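Local coordinates for protein DNA-directed RNA polymerase subunit L (Thermoplasma acidophilum, PDB 1XPP) that probably serves as the Rpo11 (L) subunit of archaeal RNA polymerase, which transcribes DNA into RNA, and carries an Rpb3/Rpb11-type dimerisation domain, at residues 9-17 with 24-32; 46-54 with 64-72. All blocks are in the same frame, centred on the assembly; numbering follows the deposited sequence.

In the fold
From the N terminus, strand 12-19 turns back into strand 22-28, and contact 1 closes this first hairpin. The chain then runs through helix 32-42 to strand 48-54. A nine-residue loop without helix or strand leads to strand 64-69, and contact 2 closes the second hairpin before the long helix 74-105. The two contacts follow in series; neither nests in the other. They meet because strands 22-28 and 64-69 are neighbours, giving one antiparallel sheet in the order 12-19, 22-28, 64-69, 48-54. At the seam Val25 O lies 2.8 Å from Ile65 N, a probable hydrogen bond, and the contact centres are about 16 Å apart.

Contact 1: 9-17 with 24-32; sequences AESSLRVIS and TVEMINYDN
Ser11 sets its CB over one face of the Tyr30 ring, 3.5 Å from the centroid, a CH-pi contact. Met27 CE lies over the opposite face, so the ring is held between the two. Ser12 O sits at the ring edge, 3.2 Å from Tyr30 CE1. The phenol end reaches Leu13: Tyr30 OH lies 3.4 Å from Leu13 CD2. Tyr30 OH and Ser11 OG both bond Gln95 of a second subunit. A leucine in place of Tyr30 would probably leave Ser11 CB without its ring face and Gln95 of that subunit without the phenol oxygen.

The strands form an antiparallel beta hairpin, the first of the Rpb11-like domain. Leu13 and Met27 lie side by side on the same face as Val15 and Val25. A classic beta bulge sets Ile16 and Ser17 against Thr24, whose O takes a 2.8 Å bond from Ile16 N and a weak one from Ser17 N. Ile16 CG1 stands between its backbone N and carbonyl carbon (chi1 63°), which brings it 3.8 Å from Thr24 CG2. At the other end Asn29 ND2 gives a 2.9 Å bond to Glu10 O, which lies near the amide plane of Asn29; the same ND2 also bonds Glu10 O of a third subunit.

Contact 2: 46-54 with 64-72; sequences DQVDEARYY and QIYVRVKSG
Arg68 reaches across to two acids, Asp49 and Glu50, in the second antiparallel beta hairpin of the Rpb11-like domain. Its CG is anti to the backbone N (chi1 -179°), and a bend at chi3 (40°) turns the guanidinium toward Asp49 and Glu50. Arg68 NH1 makes a salt bridge to Asp49 OD1 at 2.7 Å, and Arg68 NH2 makes another to Glu50 OE1 at 2.8 Å. The acids approach differently. Asp49 CB lies over one face of the guanidinium, while Glu50 OE1 sits at its edge, with the Glu50 carboxylate turned almost perpendicular to it (86°). These two bridges probably limit rotation of the arginine end.

A classic beta bulge puts both acids opposite Arg68: Asp49 N and Glu50 N both donate to Arg68 O. Beyond the bulge, Tyr54 and Tyr66 lie side by side and point the same way. Tyr66 CB meets the edge of the Tyr54 ring, 3.8 Å from Tyr54 CE1. On the other face of the sheet, Ala51 pairs with Val67 and Tyr53 with Ile65. Helix 32-42 covers Ala51 and Tyr53, and Val67 packs on helix 74-105.

At the end of the hairpin before the bulge, the extended Lys70 chain crosses Asp49 obliquely and reaches back to Asp46. Lys70 CG passes 3.5 Å from Asp49 OD2, and Lys70 NZ bonds Asp46 O at 2.6 Å. Gln47 closes this end: its OE1 accepts the Ser71 OG hydroxyl at 2.7 Å, in the carbonyl plane on a lone pair.

Contact 1: 9-17 with 24-32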
ATOM      1  N   ALA D   9      -4.192   3.082  -0.192  1.00 37.66           N
ATOM      2  CA  ALA D   9      -3.177   2.189  -0.823  1.00 36.76           C
ATOM      3  C   ALA D   9      -1.968   2.987  -1.284  1.00 35.95           C
ATOM      4  O   ALA D   9      -1.862   3.351  -2.458  1.00 37.32           O
ATOM      5  CB  ALA D   9      -3.785   1.420  -1.988  1.00 37.14           C
ATOM      6  N   GLU D  10      -1.056   3.275  -0.361  1.00 33.85           N
ATOM      7  CA  GLU D  10       0.142   4.015  -0.724  1.00 32.69           C
ATOM      8  C   GLU D  10       1.244   3.064  -1.176  1.00 30.23           C
ATOM      9  O   GLU D  10       1.416   1.976  -0.624  1.00 28.75           O
ATOM     10  CB  GLU D  10       0.642   4.890   0.426  1.00 34.28           C
ATOM     11  CG  GLU D  10       1.147   6.257  -0.009  1.00 39.27           C
ATOM     12  CD  GLU D  10       0.053   7.109  -0.654  1.00 44.34           C
ATOM     13  OE1 GLU D  10      -0.767   7.715   0.085  1.00 46.58           O
ATOM     14  OE2 GLU D  10       0.018   7.176  -1.907  1.00 46.59           O
ATOM     15  N   SER D  11       1.993   3.498  -2.180  1.00 27.61           N
ATOM     16  CA  SER D  11       3.108   2.693  -2.691  1.00 26.35           C
ATOM     17  C   SER D  11       4.346   2.931  -1.842  1.00 24.96           C
ATOM     18  O   SER D  11       4.465   3.973  -1.186  1.00 24.54           O
ATOM     19  CB  SER D  11       3.380   3.066  -4.130  1.00 27.00           C
ATOM     20  OG  SER D  11       3.749   4.423  -4.212  1.00 28.79           O
ATOM     21  N   SER D  12       5.282   1.984  -1.859  1.00 22.94           N
ATOM     22  CA  SER D  12       6.573   2.214  -1.218  1.00 22.14           C
ATOM     23  C   SER D  12       7.647   1.376  -1.887  1.00 21.42           C
ATOM     24  O   SER D  12       7.332   0.385  -2.556  1.00 22.16           O
ATOM     25  CB  SER D  12       6.506   1.902   0.285  1.00 23.30           C
ATOM     26  OG  SER D  12       6.277   0.531   0.495  1.00 27.76           O
ATOM     27  N   LEU D  13       8.903   1.747  -1.691  1.00 19.58           N
ATOM     28  CA  LEU D  13      10.006   0.924  -2.198  1.00 19.76           C
ATOM     29  C   LEU D  13      11.161   0.885  -1.230  1.00 20.55           C
ATOM     30  O   LEU D  13      11.246   1.745  -0.331  1.00 20.35           O
ATOM     31  CB  LEU D  13      10.461   1.416  -3.572  1.00 20.18           C
ATOM     32  CG  LEU D  13      10.728   2.916  -3.735  1.00 21.39           C
ATOM     33  CD1 LEU D  13      12.118   3.288  -3.187  1.00 21.23           C
ATOM     34  CD2 LEU D  13      10.575   3.386  -5.196  1.00 22.62           C
ATOM     35  N   ARG D  14      12.058  -0.082  -1.443  1.00 19.39           N
ATOM     36  CA  ARG D  14      13.145  -0.351  -0.490  1.00 19.66           C
ATOM     37  C   ARG D  14      14.241  -1.017  -1.270  1.00 19.24           C
ATOM     38  O   ARG D  14      13.980  -1.988  -1.988  1.00 18.89           O
ATOM     39  CB  ARG D  14      12.651  -1.321   0.590  1.00 19.93           C
ATOM     40  CG  ARG D  14      13.678  -1.698   1.679  1.00 24.63           C
ATOM     41  CD  ARG D  14      13.788  -0.596   2.696  1.00 29.26           C
ATOM     42  NE  ARG D  14      14.658  -0.892   3.836  1.00 27.88           N
ATOM     43  CZ  ARG D  14      15.990  -0.903   3.790  1.00 31.93           C
ATOM     44  NH1 ARG D  14      16.623  -0.681   2.643  1.00 32.54           N
ATOM     45  NH2 ARG D  14      16.691  -1.133   4.905  1.00 31.83           N
ATOM     46  N   VAL D  15      15.462  -0.532  -1.125  1.00 19.03           N
ATOM     47  CA  VAL D  15      16.621  -1.230  -1.679  1.00 20.10           C
ATOM     48  C   VAL D  15      16.846  -2.490  -0.847  1.00 21.46           C
ATOM     49  O   VAL D  15      16.947  -2.412   0.373  1.00 21.37           O
ATOM     50  CB  VAL D  15      17.899  -0.353  -1.662  1.00 21.04           C
ATOM     51  CG1 VAL D  15      19.125  -1.173  -2.043  1.00 21.05           C
ATOM     52  CG2 VAL D  15      17.731   0.840  -2.650  1.00 22.53           C
ATOM     53  N   ILE D  16      16.922  -3.656  -1.487  1.00 20.47           N
ATOM     54  CA  ILE D  16      17.075  -4.885  -0.700  1.00 22.54           C
ATOM     55  C   ILE D  16      18.335  -5.685  -0.997  1.00 23.00           C
ATOM     56  O   ILE D  16      18.617  -6.684  -0.296  1.00 23.97           O
ATOM     57  CB  ILE D  16      15.846  -5.765  -0.784  1.00 21.57           C
ATOM     58  CG1 ILE D  16      15.631  -6.222  -2.232  1.00 21.18           C
ATOM     59  CG2 ILE D  16      14.627  -5.043  -0.141  1.00 21.07           C
ATOM     60  CD1 ILE D  16      14.562  -7.236  -2.353  1.00 25.99           C
ATOM     61  N   SER D  17      19.090  -5.255  -2.001  1.00 23.77           N
ATOM     62  CA  SER D  17      20.375  -5.836  -2.315  1.00 25.93           C
ATOM     63  C   SER D  17      21.133  -4.827  -3.140  1.00 26.64           C
ATOM     64  O   SER D  17      20.545  -4.102  -3.937  1.00 25.41           O
ATOM     65  CB  SER D  17      20.214  -7.151  -3.096  1.00 25.49           C
ATOM     66  OG  SER D  17      21.436  -7.858  -3.097  1.00 29.55           O
ATOM     67  N   THR D  24      18.953  -4.225  -6.326  1.00 18.14           N
ATOM     68  CA  THR D  24      17.619  -4.803  -6.334  1.00 16.87           C
ATOM     69  C   THR D  24      16.736  -4.005  -5.403  1.00 17.45           C
ATOM     70  O   THR D  24      17.131  -3.695  -4.277  1.00 17.09           O
ATOM     71  CB  THR D  24      17.659  -6.259  -5.827  1.00 17.17           C
ATOM     72  OG1 THR D  24      18.616  -6.960  -6.613  1.00 18.18           O
ATOM     73  CG2 THR D  24      16.271  -6.917  -5.923  1.00 18.21           C
ATOM     74  N   VAL D  25      15.557  -3.655  -5.909  1.00 16.48           N
ATOM     75  CA  VAL D  25      14.606  -2.844  -5.195  1.00 16.20           C
ATOM     76  C   VAL D  25      13.276  -3.573  -5.103  1.00 16.84           C
ATOM     77  O   VAL D  25      12.763  -4.083  -6.107  1.00 16.35           O
ATOM     78  CB  VAL D  25      14.410  -1.466  -5.912  1.00 15.59           C
ATOM     79  CG1 VAL D  25      13.495  -0.575  -5.114  1.00 18.50           C
ATOM     80  CG2 VAL D  25      15.737  -0.797  -6.131  1.00 15.18           C
ATOM     81  N   GLU D  26      12.730  -3.638  -3.889  1.00 16.10           N
ATOM     82  CA  GLU D  26      11.385  -4.151  -3.668  1.00 17.79           C
ATOM     83  C   GLU D  26      10.389  -3.009  -3.849  1.00 17.77           C
ATOM     84  O   GLU D  26      10.581  -1.921  -3.254  1.00 20.00           O
ATOM     85  CB  GLU D  26      11.272  -4.750  -2.260  1.00 18.89           C
ATOM     86  CG  GLU D  26      10.030  -5.621  -2.093  1.00 22.75           C
ATOM     87  CD  GLU D  26       9.986  -6.317  -0.738  1.00 28.76           C
ATOM     88  OE1 GLU D  26      10.503  -5.740   0.243  1.00 30.74           O
ATOM     89  OE2 GLU D  26       9.403  -7.418  -0.650  1.00 29.42           O
ATOM     90  N   MET D  27       9.371  -3.246  -4.671  1.00 17.78           N
ATOM     91  CA  MET D  27       8.350  -2.258  -5.041  1.00 18.74           C
ATOM     92  C   MET D  27       6.992  -2.734  -4.595  1.00 19.64           C
ATOM     93  O   MET D  27       6.494  -3.757  -5.089  1.00 19.23           O
ATOM     94  CB  MET D  27       8.312  -2.062  -6.556  1.00 19.81           C
ATOM     95  CG  MET D  27       9.655  -2.019  -7.200  1.00 23.31           C
ATOM     96  SD  MET D  27      10.277  -0.356  -7.054  1.00 30.66           S
ATOM     97  CE  MET D  27       9.160   0.668  -8.056  1.00 25.81           C
ATOM     98  N   ILE D  28       6.384  -1.997  -3.668  1.00 20.49           N
ATOM     99  CA  ILE D  28       5.167  -2.433  -3.012  1.00 22.13           C
ATOM    100  C   ILE D  28       3.990  -1.536  -3.402  1.00 22.38           C
ATOM    101  O   ILE D  28       4.090  -0.308  -3.344  1.00 21.90           O
ATOM    102  CB  ILE D  28       5.358  -2.453  -1.457  1.00 22.73           C
ATOM    103  CG1 ILE D  28       6.567  -3.346  -1.097  1.00 23.45           C
ATOM    104  CG2 ILE D  28       4.065  -2.869  -0.790  1.00 23.28           C
ATOM    105  CD1 ILE D  28       6.865  -3.505   0.370  1.00 26.78           C
ATOM    106  N   ASN D  29       2.866  -2.157  -3.762  1.00 23.62           N
ATOM    107  CA  ASN D  29       1.645  -1.437  -4.170  1.00 24.41           C
ATOM    108  C   ASN D  29       1.730  -0.522  -5.383  1.00 24.37           C
ATOM    109  O   ASN D  29       1.038   0.500  -5.457  1.00 25.51           O
ATOM    110  CB  ASN D  29       1.080  -0.624  -3.012  1.00 25.78           C
ATOM    111  CG  ASN D  29       0.810  -1.458  -1.833  1.00 27.90           C
ATOM    112  OD1 ASN D  29       0.386  -2.613  -1.958  1.00 32.89           O
ATOM    113  ND2 ASN D  29       1.056  -0.899  -0.655  1.00 31.66           N
ATOM    114  N   TYR D  30       2.595  -0.848  -6.334  1.00 22.44           N
ATOM    115  CA  TYR D  30       2.587  -0.107  -7.565  1.00 22.44           C
ATOM    116  C   TYR D  30       1.718  -0.837  -8.549  1.00 22.54           C
ATOM    117  O   TYR D  30       1.524  -2.057  -8.434  1.00 22.35           O
ATOM    118  CB  TYR D  30       3.992   0.053  -8.156  1.00 22.19           C
ATOM    119  CG  TYR D  30       4.856   0.962  -7.341  1.00 20.70           C
ATOM    120  CD1 TYR D  30       5.631   0.451  -6.315  1.00 21.32           C
ATOM    121  CD2 TYR D  30       4.841   2.340  -7.564  1.00 18.36           C
ATOM    122  CE1 TYR D  30       6.423   1.275  -5.534  1.00 21.30           C
ATOM    123  CE2 TYR D  30       5.650   3.193  -6.794  1.00 21.18           C
ATOM    124  CZ  TYR D  30       6.420   2.633  -5.772  1.00 21.53           C
ATOM    125  OH  TYR D  30       7.191   3.464  -4.991  1.00 23.68           O
ATOM    126  N   ASP D  31       1.203  -0.084  -9.509  1.00 23.02           N
ATOM    127  CA  ASP D  31       0.576  -0.682 -10.678  1.00 23.32           C
ATOM    128  C   ASP D  31       1.646  -1.479 -11.418  1.00 21.90           C
ATOM    129  O   ASP D  31       2.752  -0.979 -11.592  1.00 21.11           O
ATOM    130  CB  ASP D  31      -0.022   0.406 -11.596  1.00 24.99           C
ATOM    131  CG  ASP D  31      -1.521   0.540 -11.417  1.00 30.06           C
ATOM    132  OD1 ASP D  31      -1.932   1.156 -10.426  1.00 34.93           O
ATOM    133  OD2 ASP D  31      -2.293   0.012 -12.261  1.00 36.66           O
ATOM    134  N   ASN D  32       1.346  -2.736 -11.773  1.00 21.58           N
ATOM    135  CA  ASN D  32       2.266  -3.541 -12.601  1.00 21.29           C
ATOM    136  C   ASN D  32       2.731  -2.827 -13.876  1.00 20.82           C
ATOM    137  O   ASN D  32       3.874  -2.989 -14.289  1.00 19.76           O
ATOM    138  CB  ASN D  32       1.673  -4.923 -12.966  1.00 22.29           C
ATOM    139  CG  ASN D  32       1.491  -5.850 -11.763  1.00 23.51           C
ATOM    140  OD1 ASN D  32       0.747  -6.837 -11.841  1.00 28.77           O
ATOM    141  ND2 ASN D  32       2.184  -5.576 -10.685  1.00 21.69           N
TER

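Contact 2: 46-54 with 64-72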
ATOM      1  N   ASP D  46      22.273   2.942 -22.548  1.00 27.67           N
ATOM      2  CA  ASP D  46      23.452   2.204 -23.036  1.00 29.19           C
ATOM      3  C   ASP D  46      24.437   1.787 -21.930  1.00 28.88           C
ATOM      4  O   ASP D  46      25.347   0.988 -22.173  1.00 29.80           O
ATOM      5  CB  ASP D  46      24.169   2.989 -24.144  1.00 30.86           C
ATOM      6  CG  ASP D  46      24.845   4.231 -23.625  1.00 33.62           C
ATOM      7  OD1 ASP D  46      26.091   4.234 -23.588  1.00 41.65           O
ATOM      8  OD2 ASP D  46      24.145   5.191 -23.226  1.00 39.64           O
ATOM      9  N   GLN D  47      24.265   2.311 -20.723  1.00 27.53           N
ATOM     10  CA  GLN D  47      25.121   1.950 -19.606  1.00 26.53           C
ATOM     11  C   GLN D  47      24.579   0.737 -18.854  1.00 25.59           C
ATOM     12  O   GLN D  47      25.224   0.249 -17.916  1.00 24.96           O
ATOM     13  CB  GLN D  47      25.284   3.122 -18.630  1.00 26.66           C
ATOM     14  CG  GLN D  47      25.861   4.400 -19.274  1.00 27.18           C
ATOM     15  CD  GLN D  47      26.438   5.324 -18.258  1.00 27.58           C
ATOM     16  OE1 GLN D  47      27.504   5.049 -17.701  1.00 29.31           O
ATOM     17  NE2 GLN D  47      25.748   6.440 -17.990  1.00 29.37           N
ATOM     18  N   VAL D  48      23.392   0.280 -19.263  1.00 25.00           N
ATOM     19  CA  VAL D  48      22.695  -0.807 -18.558  1.00 25.20           C
ATOM     20  C   VAL D  48      22.985  -2.152 -19.201  1.00 26.45           C
ATOM     21  O   VAL D  48      22.857  -2.319 -20.422  1.00 27.65           O
ATOM     22  CB  VAL D  48      21.166  -0.540 -18.468  1.00 24.82           C
ATOM     23  CG1 VAL D  48      20.396  -1.793 -17.987  1.00 25.54           C
ATOM     24  CG2 VAL D  48      20.937   0.581 -17.516  1.00 21.76           C
ATOM     25  N   ASP D  49      23.358  -3.096 -18.342  1.00 27.24           N
ATOM     26  CA  ASP D  49      23.711  -4.456 -18.709  1.00 28.42           C
ATOM     27  C   ASP D  49      22.473  -5.360 -18.661  1.00 27.58           C
ATOM     28  O   ASP D  49      22.200  -6.114 -19.594  1.00 27.88           O
ATOM     29  CB  ASP D  49      24.765  -4.920 -17.697  1.00 29.31           C
ATOM     30  CG  ASP D  49      25.831  -5.766 -18.291  1.00 34.35           C
ATOM     31  OD1 ASP D  49      25.526  -6.899 -18.724  1.00 39.20           O
ATOM     32  OD2 ASP D  49      27.000  -5.318 -18.252  1.00 36.87           O
ATOM     33  N   GLU D  50      21.717  -5.276 -17.569  1.00 26.53           N
ATOM     34  CA  GLU D  50      20.484  -6.028 -17.450  1.00 25.15           C
ATOM     35  C   GLU D  50      19.512  -5.232 -16.612  1.00 23.13           C
ATOM     36  O   GLU D  50      19.911  -4.526 -15.705  1.00 23.30           O
ATOM     37  CB  GLU D  50      20.724  -7.387 -16.776  1.00 27.04           C
ATOM     38  CG  GLU D  50      20.720  -8.578 -17.749  1.00 31.44           C
ATOM     39  CD  GLU D  50      21.159  -9.865 -17.089  1.00 36.20           C
ATOM     40  OE1 GLU D  50      22.027 -10.565 -17.669  1.00 37.08           O
ATOM     41  OE2 GLU D  50      20.648 -10.169 -15.984  1.00 38.87           O
ATOM     42  N   ALA D  51      18.243  -5.362 -16.944  1.00 22.27           N
ATOM     43  CA  ALA D  51      17.177  -4.792 -16.117  1.00 20.35           C
ATOM     44  C   ALA D  51      15.996  -5.710 -16.225  1.00 20.12           C
ATOM     45  O   ALA D  51      15.544  -6.039 -17.330  1.00 20.32           O
ATOM     46  CB  ALA D  51      16.816  -3.401 -16.565  1.00 20.14           C
ATOM     47  N   ARG D  52      15.488  -6.115 -15.064  1.00 18.96           N
ATOM     48  CA  ARG D  52      14.435  -7.112 -15.009  1.00 18.89           C
ATOM     49  C   ARG D  52      13.406  -6.720 -13.979  1.00 17.70           C
ATOM     50  O   ARG D  52      13.748  -6.183 -12.926  1.00 17.51           O
ATOM     51  CB  ARG D  52      15.008  -8.454 -14.571  1.00 19.26           C
ATOM     52  CG  ARG D  52      16.180  -8.955 -15.407  1.00 24.80           C
ATOM     53  CD  ARG D  52      15.676  -9.745 -16.606  1.00 31.31           C
ATOM     54  NE  ARG D  52      14.688 -10.733 -16.189  1.00 39.62           N
ATOM     55  CZ  ARG D  52      14.230 -11.721 -16.950  1.00 42.00           C
ATOM     56  NH1 ARG D  52      14.682 -11.876 -18.192  1.00 44.21           N
ATOM     57  NH2 ARG D  52      13.323 -12.566 -16.460  1.00 44.07           N
ATOM     58  N   TYR D  53      12.147  -7.010 -14.264  1.00 16.82           N
ATOM     59  CA  TYR D  53      11.144  -6.988 -13.209  1.00 16.66           C
ATOM     60  C   TYR D  53      10.757  -8.402 -12.870  1.00 17.14           C
ATOM     61  O   TYR D  53      10.794  -9.299 -13.740  1.00 17.87           O
ATOM     62  CB  TYR D  53       9.895  -6.202 -13.616  1.00 17.32           C
ATOM     63  CG  TYR D  53       9.209  -6.683 -14.874  1.00 16.33           C
ATOM     64  CD1 TYR D  53       8.278  -7.745 -14.829  1.00 21.97           C
ATOM     65  CD2 TYR D  53       9.468  -6.075 -16.092  1.00 19.93           C
ATOM     66  CE1 TYR D  53       7.648  -8.181 -15.994  1.00 23.97           C
ATOM     67  CE2 TYR D  53       8.829  -6.488 -17.246  1.00 20.90           C
ATOM     68  CZ  TYR D  53       7.928  -7.542 -17.194  1.00 25.64           C
ATOM     69  OH  TYR D  53       7.315  -7.940 -18.370  1.00 29.07           O
ATOM     70  N   TYR D  54      10.333  -8.565 -11.626  1.00 16.55           N
ATOM     71  CA  TYR D  54       9.830  -9.846 -11.125  1.00 16.40           C
ATOM     72  C   TYR D  54       8.507  -9.554 -10.472  1.00 17.39           C
ATOM     73  O   TYR D  54       8.428  -8.902  -9.421  1.00 18.50           O
ATOM     74  CB  TYR D  54      10.785 -10.487 -10.141  1.00 16.79           C
ATOM     75  CG  TYR D  54      12.185 -10.615 -10.693  1.00 15.97           C
ATOM     76  CD1 TYR D  54      13.132  -9.586 -10.527  1.00 18.37           C
ATOM     77  CD2 TYR D  54      12.553 -11.744 -11.421  1.00 18.78           C
ATOM     78  CE1 TYR D  54      14.441  -9.723 -11.031  1.00 18.25           C
ATOM     79  CE2 TYR D  54      13.828 -11.874 -11.926  1.00 18.17           C
ATOM     80  CZ  TYR D  54      14.759 -10.875 -11.733  1.00 19.06           C
ATOM     81  OH  TYR D  54      16.009 -11.084 -12.263  1.00 24.52           O
ATOM     82  N   GLN D  64       9.866  -7.076  -7.390  1.00 16.18           N
ATOM     83  CA  GLN D  64      11.213  -6.570  -7.290  1.00 16.39           C
ATOM     84  C   GLN D  64      11.688  -6.165  -8.680  1.00 15.60           C
ATOM     85  O   GLN D  64      11.201  -6.667  -9.712  1.00 16.58           O
ATOM     86  CB  GLN D  64      12.144  -7.647  -6.773  1.00 16.62           C
ATOM     87  CG  GLN D  64      12.016  -7.942  -5.269  1.00 17.11           C
ATOM     88  CD  GLN D  64      12.869  -9.104  -4.817  1.00 16.53           C
ATOM     89  OE1 GLN D  64      14.020  -9.225  -5.218  1.00 18.75           O
ATOM     90  NE2 GLN D  64      12.316  -9.934  -3.922  1.00 18.36           N
ATOM     91  N   ILE D  65      12.591  -5.186  -8.706  1.00 15.08           N
ATOM     92  CA  ILE D  65      13.336  -4.895  -9.920  1.00 15.24           C
ATOM     93  C   ILE D  65      14.827  -5.024  -9.645  1.00 15.11           C
ATOM     94  O   ILE D  65      15.288  -4.755  -8.539  1.00 17.44           O
ATOM     95  CB  ILE D  65      12.984  -3.490 -10.530  1.00 14.55           C
ATOM     96  CG1 ILE D  65      13.374  -2.349  -9.597  1.00 19.09           C
ATOM     97  CG2 ILE D  65      11.525  -3.406 -10.896  1.00 15.53           C
ATOM     98  CD1 ILE D  65      13.429  -0.987 -10.296  1.00 20.76           C
ATOM     99  N   TYR D  66      15.558  -5.499 -10.664  1.00 15.31           N
ATOM    100  CA  TYR D  66      16.986  -5.735 -10.596  1.00 15.48           C
ATOM    101  C   TYR D  66      17.643  -5.010 -11.782  1.00 15.79           C
ATOM    102  O   TYR D  66      17.186  -5.128 -12.924  1.00 16.06           O
ATOM    103  CB  TYR D  66      17.251  -7.231 -10.772  1.00 15.76           C
ATOM    104  CG  TYR D  66      18.697  -7.580 -11.029  1.00 18.33           C
ATOM    105  CD1 TYR D  66      19.685  -7.311 -10.071  1.00 19.24           C
ATOM    106  CD2 TYR D  66      19.076  -8.128 -12.231  1.00 20.38           C
ATOM    107  CE1 TYR D  66      21.019  -7.647 -10.322  1.00 21.74           C
ATOM    108  CE2 TYR D  66      20.399  -8.462 -12.484  1.00 23.73           C
ATOM    109  CZ  TYR D  66      21.343  -8.221 -11.528  1.00 21.66           C
ATOM    110  OH  TYR D  66      22.654  -8.540 -11.805  1.00 26.73           O
ATOM    111  N   VAL D  67      18.705  -4.273 -11.490  1.00 16.31           N
ATOM    112  CA  VAL D  67      19.408  -3.529 -12.531  1.00 17.19           C
ATOM    113  C   VAL D  67      20.896  -3.771 -12.351  1.00 17.63           C
ATOM    114  O   VAL D  67      21.415  -3.620 -11.246  1.00 18.53           O
ATOM    115  CB  VAL D  67      19.124  -1.988 -12.416  1.00 15.89           C
ATOM    116  CG1 VAL D  67      19.855  -1.217 -13.500  1.00 18.23           C
ATOM    117  CG2 VAL D  67      17.613  -1.692 -12.497  1.00 18.66           C
ATOM    118  N   ARG D  68      21.551  -4.147 -13.436  1.00 19.00           N
ATOM    119  CA  ARG D  68      23.018  -4.200 -13.474  1.00 21.30           C
ATOM    120  C   ARG D  68      23.536  -3.299 -14.593  1.00 21.06           C
ATOM    121  O   ARG D  68      23.044  -3.338 -15.699  1.00 21.54           O
ATOM    122  CB  ARG D  68      23.519  -5.623 -13.678  1.00 22.05           C
ATOM    123  CG  ARG D  68      25.065  -5.741 -13.710  1.00 26.46           C
ATOM    124  CD  ARG D  68      25.522  -7.208 -13.762  1.00 31.39           C
ATOM    125  NE  ARG D  68      24.685  -8.020 -14.638  1.00 35.73           N
ATOM    126  CZ  ARG D  68      25.006  -8.382 -15.877  1.00 38.55           C
ATOM    127  NH1 ARG D  68      26.168  -8.021 -16.406  1.00 41.38           N
ATOM    128  NH2 ARG D  68      24.165  -9.120 -16.591  1.00 40.76           N
ATOM    129  N   VAL D  69      24.568  -2.521 -14.273  1.00 22.67           N
ATOM    130  CA  VAL D  69      25.145  -1.557 -15.219  1.00 24.04           C
ATOM    131  C   VAL D  69      26.536  -1.999 -15.737  1.00 26.16           C
ATOM    132  O   VAL D  69      27.273  -2.697 -15.015  1.00 27.59           O
ATOM    133  CB  VAL D  69      25.207  -0.136 -14.566  1.00 23.05           C
ATOM    134  CG1 VAL D  69      23.763   0.388 -14.272  1.00 23.17           C
ATOM    135  CG2 VAL D  69      26.025  -0.112 -13.305  1.00 23.72           C
ATOM    136  N   LYS D  70      26.850  -1.620 -16.979  1.00 28.74           N
ATOM    137  CA  LYS D  70      28.247  -1.705 -17.497  1.00 30.57           C
ATOM    138  C   LYS D  70      29.131  -0.608 -16.898  1.00 31.51           C
ATOM    139  O   LYS D  70      30.343  -0.798 -16.727  1.00 33.17           O
ATOM    140  CB  LYS D  70      28.329  -1.523 -19.014  1.00 30.84           C
ATOM    141  CG  LYS D  70      27.317  -2.233 -19.874  1.00 33.18           C
ATOM    142  CD  LYS D  70      27.282  -1.597 -21.268  1.00 37.16           C
ATOM    143  CE  LYS D  70      26.299  -2.297 -22.167  1.00 37.73           C
ATOM    144  NZ  LYS D  70      25.777  -1.375 -23.229  1.00 39.63           N
ATOM    145  N   SER D  71      28.547   0.559 -16.638  1.00 31.89           N
ATOM    146  CA  SER D  71      29.294   1.705 -16.114  1.00 32.18           C
ATOM    147  C   SER D  71      28.402   2.574 -15.254  1.00 31.53           C
ATOM    148  O   SER D  71      27.179   2.458 -15.312  1.00 31.38           O
ATOM    149  CB  SER D  71      29.888   2.528 -17.262  1.00 32.17           C
ATOM    150  OG  SER D  71      28.899   2.799 -18.244  1.00 33.41           O
ATOM    151  N   GLY D  72      29.023   3.429 -14.448  1.00 30.84           N
ATOM    152  CA  GLY D  72      28.327   4.242 -13.465  1.00 30.06           C
ATOM    153  C   GLY D  72      27.706   3.411 -12.363  1.00 29.09           C
ATOM    154  O   GLY D  72      28.116   2.267 -12.130  1.00 29.46           O
TER